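Local coordinates for kelch-like protein 7 (Homo sapiens, PDB 3II7) that serves as the substrate-specific adapter of a BTB-CUL3-RBX1 E3 ubiquitin ligase, with a kelch-repeat beta-propeller domain, at residues R92-T106 and L117-W130. Residues are numbered along the deposited sequence; the frame is centred on the assembly and turned at random.
Sequences RDSLAACAAEGKIYT and LYLFECYDTRTESW. With EDO (1,2-ethanediol), chain Q.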
loop_
_atom_site.group_PDB
_atom_site.type_symbol
_atom_site.label_atom_id
_atom_site.label_comp_id
_atom_site.label_asym_id
_atom_site.label_seq_id
_atom_site.Cartn_x
_atom_site.Cartn_y
_atom_site.Cartn_z
ATOM N N ARG A 92 15.158 -2.696 -3.802
ATOM C CA ARG A 92 14.403 -2.199 -4.946
ATOM C C ARG A 92 13.383 -1.152 -4.505
ATOM O O ARG A 92 12.967 -1.108 -3.323
ATOM C CB ARG A 92 13.709 -3.332 -5.682
ATOM C CG ARG A 92 12.858 -4.184 -4.835
ATOM C CD ARG A 92 12.852 -5.561 -5.406
ATOM N NE ARG A 92 11.713 -6.321 -4.982
ATOM C CZ ARG A 92 11.668 -7.136 -3.947
ATOM N NH1 ARG A 92 12.707 -7.292 -3.157
ATOM N NH2 ARG A 92 10.543 -7.812 -3.710
ATOM N N ASP A 93 13.008 -0.314 -5.471
ATOM C CA ASP A 93 12.067 0.778 -5.272
ATOM C C ASP A 93 10.696 0.386 -5.838
ATOM O O ASP A 93 10.614 -0.402 -6.764
ATOM C CB ASP A 93 12.544 2.025 -6.041
ATOM C CG ASP A 93 13.743 2.734 -5.374
ATOM O OD1 ASP A 93 14.284 2.234 -4.389
ATOM O OD2 ASP A 93 14.128 3.824 -5.857
ATOM N N SER A 94 9.662 1.006 -5.303
ATOM C CA SER A 94 8.274 0.886 -5.837
ATOM C C SER A 94 7.753 -0.559 -5.752
ATOM O O SER A 94 6.899 -0.982 -6.535
ATOM C CB SER A 94 8.199 1.462 -7.268
ATOM O OG SER A 94 8.644 2.839 -7.268
ATOM N N LEU A 95 8.295 -1.300 -4.797
ATOM C CA LEU A 95 7.801 -2.642 -4.445
ATOM C C LEU A 95 6.528 -2.492 -3.603
ATOM O O LEU A 95 6.226 -1.405 -3.115
ATOM C CB LEU A 95 8.878 -3.414 -3.680
ATOM C CG LEU A 95 9.150 -3.068 -2.209
ATOM C CD1 LEU A 95 10.264 -3.974 -1.704
ATOM C CD2 LEU A 95 9.484 -1.599 -1.993
ATOM N N ALA A 96 5.780 -3.576 -3.468
ATOM C CA ALA A 96 4.618 -3.620 -2.624
ATOM C C ALA A 96 4.870 -4.656 -1.536
ATOM O O ALA A 96 5.715 -5.541 -1.685
ATOM C CB ALA A 96 3.375 -3.973 -3.431
ATOM N N ALA A 97 4.153 -4.524 -0.433
ATOM C CA ALA A 97 4.302 -5.441 0.692
ATOM C C ALA A 97 3.002 -5.676 1.407
ATOM O O ALA A 97 2.146 -4.772 1.471
ATOM C CB ALA A 97 5.387 -4.927 1.684
ATOM N N CYS A 98 2.863 -6.870 1.994
ATOM C CA CYS A 98 1.750 -7.202 2.847
ATOM C C CYS A 98 2.162 -8.335 3.787
ATOM O O CYS A 98 3.248 -8.885 3.642
ATOM C CB CYS A 98 0.490 -7.514 2.037
ATOM S SG CYS A 98 0.513 -9.090 1.224
ATOM N N ALA A 99 1.301 -8.688 4.746
ATOM C CA ALA A 99 1.617 -9.765 5.680
ATOM C C ALA A 99 0.526 -10.805 5.680
ATOM O O ALA A 99 -0.675 -10.476 5.581
ATOM C CB ALA A 99 1.774 -9.204 7.083
ATOM N N ALA A 100 0.936 -12.062 5.781
ATOM C CA ALA A 100 0.004 -13.166 5.938
ATOM C C ALA A 100 0.624 -14.234 6.825
ATOM O O ALA A 100 1.724 -14.726 6.520
ATOM C CB ALA A 100 -0.368 -13.768 4.556
ATOM N N GLU A 101 -0.078 -14.575 7.909
ATOM C CA GLU A 101 0.301 -15.707 8.796
ATOM C C GLU A 101 1.786 -15.688 9.231
ATOM O O GLU A 101 2.495 -16.693 9.131
ATOM C CB GLU A 101 -0.074 -17.035 8.138
ATOM C CG GLU A 101 -1.575 -17.090 7.736
ATOM C CD GLU A 101 -2.046 -18.472 7.263
ATOM O OE1 GLU A 101 -1.569 -19.484 7.818
ATOM O OE2 GLU A 101 -2.905 -18.535 6.341
ATOM N N GLY A 102 2.245 -14.526 9.678
ATOM C CA GLY A 102 3.600 -14.390 10.249
ATOM C C GLY A 102 4.715 -14.158 9.252
ATOM O O GLY A 102 5.879 -13.990 9.647
ATOM N N LYS A 103 4.378 -14.112 7.961
ATOM C CA LYS A 103 5.344 -13.785 6.936
ATOM C C LYS A 103 5.060 -12.405 6.312
ATOM O O LYS A 103 3.894 -12.034 6.088
ATOM C CB LYS A 103 5.353 -14.837 5.842
ATOM C CG LYS A 103 5.997 -16.161 6.275
ATOM C CD LYS A 103 5.004 -17.126 6.851
ATOM C CE LYS A 103 5.584 -18.542 6.916
ATOM N NZ LYS A 103 4.578 -19.505 7.423
ATOM N N ILE A 104 6.125 -11.665 6.048
ATOM C CA ILE A 104 6.049 -10.400 5.324
ATOM C C ILE A 104 6.449 -10.645 3.882
ATOM O O ILE A 104 7.592 -11.005 3.616
ATOM C CB ILE A 104 7.023 -9.349 5.910
ATOM C CG1 ILE A 104 6.813 -9.162 7.422
ATOM C CG2 ILE A 104 6.896 -8.054 5.165
ATOM C CD1 ILE A 104 5.448 -8.901 7.840
ATOM N N TYR A 105 5.527 -10.410 2.960
ATOM C CA TYR A 105 5.770 -10.594 1.541
ATOM C C TYR A 105 6.091 -9.274 0.860
ATOM O O TYR A 105 5.523 -8.227 1.196
ATOM C CB TYR A 105 4.562 -11.249 0.857
ATOM C CG TYR A 105 4.252 -12.643 1.350
ATOM C CD1 TYR A 105 4.725 -13.759 0.682
ATOM C CD2 TYR A 105 3.460 -12.842 2.480
ATOM C CE1 TYR A 105 4.449 -15.035 1.121
ATOM C CE2 TYR A 105 3.170 -14.144 2.933
ATOM C CZ TYR A 105 3.678 -15.224 2.235
ATOM O OH TYR A 105 3.399 -16.501 2.664
ATOM N N THR A 106 7.043 -9.344 -0.062
ATOM C CA THR A 106 7.453 -8.187 -0.880
ATOM C C THR A 106 7.438 -8.586 -2.321
ATOM O O THR A 106 7.934 -9.654 -2.671
ATOM C CB THR A 106 8.849 -7.643 -0.451
ATOM O OG1 THR A 106 9.863 -8.602 -0.707
ATOM C CG2 THR A 106 8.855 -7.293 1.057
ATOM N N LEU A 117 10.240 -5.716 -11.880
ATOM C CA LEU A 117 10.603 -7.082 -11.550
ATOM C C LEU A 117 9.380 -7.958 -11.236
ATOM O O LEU A 117 8.322 -7.458 -10.838
ATOM C CB LEU A 117 11.522 -7.073 -10.321
ATOM C CG LEU A 117 12.869 -6.372 -10.432
ATOM C CD1 LEU A 117 13.639 -6.523 -9.119
ATOM C CD2 LEU A 117 13.679 -6.928 -11.564
ATOM N N TYR A 118 9.539 -9.269 -11.432
ATOM C CA TYR A 118 8.576 -10.321 -11.068
ATOM C C TYR A 118 8.801 -10.827 -9.613
ATOM O O TYR A 118 8.031 -11.636 -9.096
ATOM C CB TYR A 118 8.796 -11.562 -11.947
ATOM C CG TYR A 118 8.629 -11.483 -13.466
ATOM C CD1 TYR A 118 9.730 -11.365 -14.303
ATOM C CD2 TYR A 118 7.387 -11.643 -14.058
ATOM C CE1 TYR A 118 9.577 -11.350 -15.692
ATOM C CE2 TYR A 118 7.237 -11.642 -15.422
ATOM C CZ TYR A 118 8.327 -11.498 -16.230
ATOM O OH TYR A 118 8.166 -11.490 -17.597
ATOM N N LEU A 119 9.897 -10.380 -9.001
ATOM C CA LEU A 119 10.452 -10.934 -7.782
ATOM C C LEU A 119 9.480 -10.930 -6.624
ATOM O O LEU A 119 8.734 -9.968 -6.419
ATOM C CB LEU A 119 11.703 -10.133 -7.388
ATOM C CG LEU A 119 12.520 -10.581 -6.194
ATOM C CD1 LEU A 119 13.064 -12.009 -6.346
ATOM C CD2 LEU A 119 13.668 -9.589 -6.034
ATOM N N PHE A 120 9.497 -12.017 -5.869
ATOM C CA PHE A 120 8.613 -12.205 -4.723
ATOM C C PHE A 120 9.462 -12.832 -3.615
ATOM O O PHE A 120 9.953 -13.926 -3.779
ATOM C CB PHE A 120 7.453 -13.130 -5.165
ATOM C CG PHE A 120 6.284 -13.198 -4.220
ATOM C CD1 PHE A 120 5.732 -12.063 -3.673
ATOM C CD2 PHE A 120 5.672 -14.437 -3.919
ATOM C CE1 PHE A 120 4.630 -12.152 -2.849
ATOM C CE2 PHE A 120 4.568 -14.503 -3.079
ATOM C CZ PHE A 120 4.049 -13.350 -2.556
ATOM N N GLU A 121 9.654 -12.104 -2.515
ATOM C CA GLU A 121 10.539 -12.528 -1.400
ATOM C C GLU A 121 9.774 -12.359 -0.101
ATOM O O GLU A 121 9.092 -11.348 0.063
ATOM C CB GLU A 121 11.830 -11.651 -1.358
ATOM C CG GLU A 121 12.644 -11.621 -2.668
ATOM C CD GLU A 121 13.944 -10.792 -2.617
ATOM O OE1 GLU A 121 13.968 -9.666 -2.057
ATOM O OE2 GLU A 121 14.944 -11.251 -3.204
ATOM N N CYS A 122 9.872 -13.314 0.833
ATOM C CA CYS A 122 9.191 -13.131 2.090
ATOM C C CYS A 122 10.088 -13.334 3.285
ATOM O O CYS A 122 11.072 -14.073 3.229
ATOM C CB CYS A 122 7.923 -13.958 2.161
ATOM S SG CYS A 122 8.014 -15.583 2.806
ATOM N N TYR A 123 9.732 -12.628 4.359
ATOM C CA TYR A 123 10.460 -12.614 5.601
ATOM C C TYR A 123 9.626 -13.339 6.627
ATOM O O TYR A 123 8.465 -12.961 6.870
ATOM C CB TYR A 123 10.692 -11.176 6.055
ATOM C CG TYR A 123 11.471 -10.995 7.364
ATOM C CD1 TYR A 123 12.836 -11.264 7.435
ATOM C CD2 TYR A 123 10.840 -10.515 8.515
ATOM C CE1 TYR A 123 13.549 -11.088 8.616
ATOM C CE2 TYR A 123 11.550 -10.323 9.704
ATOM C CZ TYR A 123 12.897 -10.617 9.748
ATOM O OH TYR A 123 13.595 -10.423 10.908
ATOM N N ASP A 124 10.201 -14.381 7.229
ATOM C CA ASP A 124 9.519 -15.143 8.264
ATOM C C ASP A 124 9.801 -14.455 9.594
ATOM O O ASP A 124 10.932 -14.439 10.053
ATOM C CB ASP A 124 9.998 -16.589 8.285
ATOM C CG ASP A 124 9.209 -17.447 9.255
ATOM O OD1 ASP A 124 9.050 -17.036 10.413
ATOM O OD2 ASP A 124 8.752 -18.523 8.858
ATOM N N THR A 125 8.773 -13.839 10.187
ATOM C CA THR A 125 8.978 -13.025 11.398
ATOM C C THR A 125 9.355 -13.867 12.618
ATOM O O THR A 125 9.892 -13.328 13.581
ATOM C CB THR A 125 7.730 -12.139 11.772
ATOM O OG1 THR A 125 6.630 -12.978 12.135
ATOM C CG2 THR A 125 7.319 -11.236 10.618
ATOM N N ARG A 126 9.064 -15.176 12.575
ATOM C CA ARG A 126 9.406 -16.087 13.685
ATOM C C ARG A 126 10.886 -16.479 13.639
ATOM O O ARG A 126 11.590 -16.354 14.638
ATOM C CB ARG A 126 8.514 -17.334 13.650
ATOM C CG ARG A 126 8.765 -18.321 14.818
ATOM C CD ARG A 126 7.719 -19.419 14.873
ATOM N NE ARG A 126 7.832 -20.363 13.755
ATOM C CZ ARG A 126 8.742 -21.343 13.658
ATOM N NH1 ARG A 126 9.666 -21.528 14.610
ATOM N NH2 ARG A 126 8.736 -22.141 12.594
ATOM N N THR A 127 11.345 -16.955 12.474
ATOM C CA THR A 127 12.754 -17.357 12.272
ATOM C C THR A 127 13.685 -16.196 11.860
ATOM O O THR A 127 14.897 -16.366 11.828
ATOM C CB THR A 127 12.864 -18.461 11.216
ATOM O OG1 THR A 127 12.294 -17.998 9.988
ATOM C CG2 THR A 127 12.123 -19.718 11.665
ATOM N N GLU A 128 13.108 -15.036 11.528
ATOM C CA GLU A 128 13.872 -13.850 11.123
ATOM C C GLU A 128 14.772 -14.151 9.922
ATOM O O GLU A 128 15.933 -13.762 9.875
ATOM C CB GLU A 128 14.666 -13.278 12.312
ATOM C CG GLU A 128 13.758 -12.853 13.470
ATOM C CD GLU A 128 14.465 -12.013 14.529
ATOM O OE1 GLU A 128 15.577 -12.392 14.948
ATOM O OE2 GLU A 128 13.893 -10.985 14.956
ATOM N N SER A 129 14.197 -14.829 8.934
ATOM C CA SER A 129 14.919 -15.189 7.739
ATOM C C SER A 129 14.122 -14.858 6.485
ATOM O O SER A 129 12.876 -14.877 6.485
ATOM C CB SER A 129 15.242 -16.677 7.771
ATOM O OG SER A 129 14.076 -17.443 7.956
ATOM N N TRP A 130 14.856 -14.567 5.408
ATOM C CA TRP A 130 14.279 -14.249 4.124
ATOM C C TRP A 130 14.311 -15.442 3.180
ATOM O O TRP A 130 15.265 -16.227 3.192
ATOM C CB TRP A 130 15.042 -13.095 3.475
ATOM C CG TRP A 130 14.729 -11.750 4.047
ATOM C CD1 TRP A 130 15.455 -11.056 4.998
ATOM C CD2 TRP A 130 13.643 -10.908 3.680
ATOM N NE1 TRP A 130 14.863 -9.834 5.244
ATOM C CE2 TRP A 130 13.747 -9.718 4.452
ATOM C CE3 TRP A 130 12.580 -11.031 2.775
ATOM C CZ2 TRP A 130 12.819 -8.675 4.342
ATOM C CZ3 TRP A 130 11.666 -9.995 2.675
ATOM C CH2 TRP A 130 11.784 -8.838 3.465
HETATM C C1 EDO Q . 13.309 -11.806 -11.216
HETATM O O1 EDO Q . 12.932 -12.825 -10.274
HETATM C C2 EDO Q . 12.406 -10.634 -11.019
HETATM O O2 EDO Q . 12.226 -9.903 -12.200
#
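Ile104 and Tyr123 exchange two backbone hydrogen bonds, Ile104 N to Tyr123 O and Tyr123 N to Ile104 O, both at 2.8 Å. They belong to strands 103-106 and 120-124, which pair antiparallel as the two central strands of a four-stranded propeller blade, their axes 4.4 Å apart; Thr106 and Glu121 form the next hydrogen-bonded pair. Glu121 O takes two donors from one residue, Thr106 N and the hydroxyl. Thr106 OG1 lies 3.0 Å from Glu121 O, tilted from the carbonyl plane. A chi1 of 65° puts that OG1 between its own N and carbonyl carbon, where it also accepts from Arg92 NH2. At the other end Gly102 O is gripped twice by one residue: Thr125 N lies nearly on the C=O line, while Thr125 OG1, 2.8 Å from Gly102 O, approaches well off it. Asp124 OD1 accepts from Arg126 N, an Asx turn, and from Thr127 N, the wider Asx motif, which shapes the hairpin to strand 129-133.

Arg92 is sandwiched, Leu95 CD1 over one guanidinium face and Leu119 CD2 3.7 Å above the other. Arg92 NH1 reaches Glu121 OE1 at 2.9 Å, a salt bridge whose hydrogen bond is weak (125°), the two planes standing 86° apart; Arg92 NE and NH1 also bond Gly108 O and Thr90 O, and Thr90 OG1 serves Glu121 OE2. Replacing Arg92 by an alanine is likely to leave the buried Glu121 carboxylate without its countercharge and take a donor from the carbonyls of Gly108 and Thr90.

On the Tyr105 side of the sheet, Cys122 CB sits over the phenol face, 4.0 Å from the Tyr105 ring centroid, and the Phe120 ring lies near parallel but slid aside. Phe120 also meets Tyr174 and Trp181 edge-to-face. The chemistry implies central strands held by backbone pairing and two doubly accepting carbonyls, with a buried ion pair tying the loop before the blade's first strand to its third.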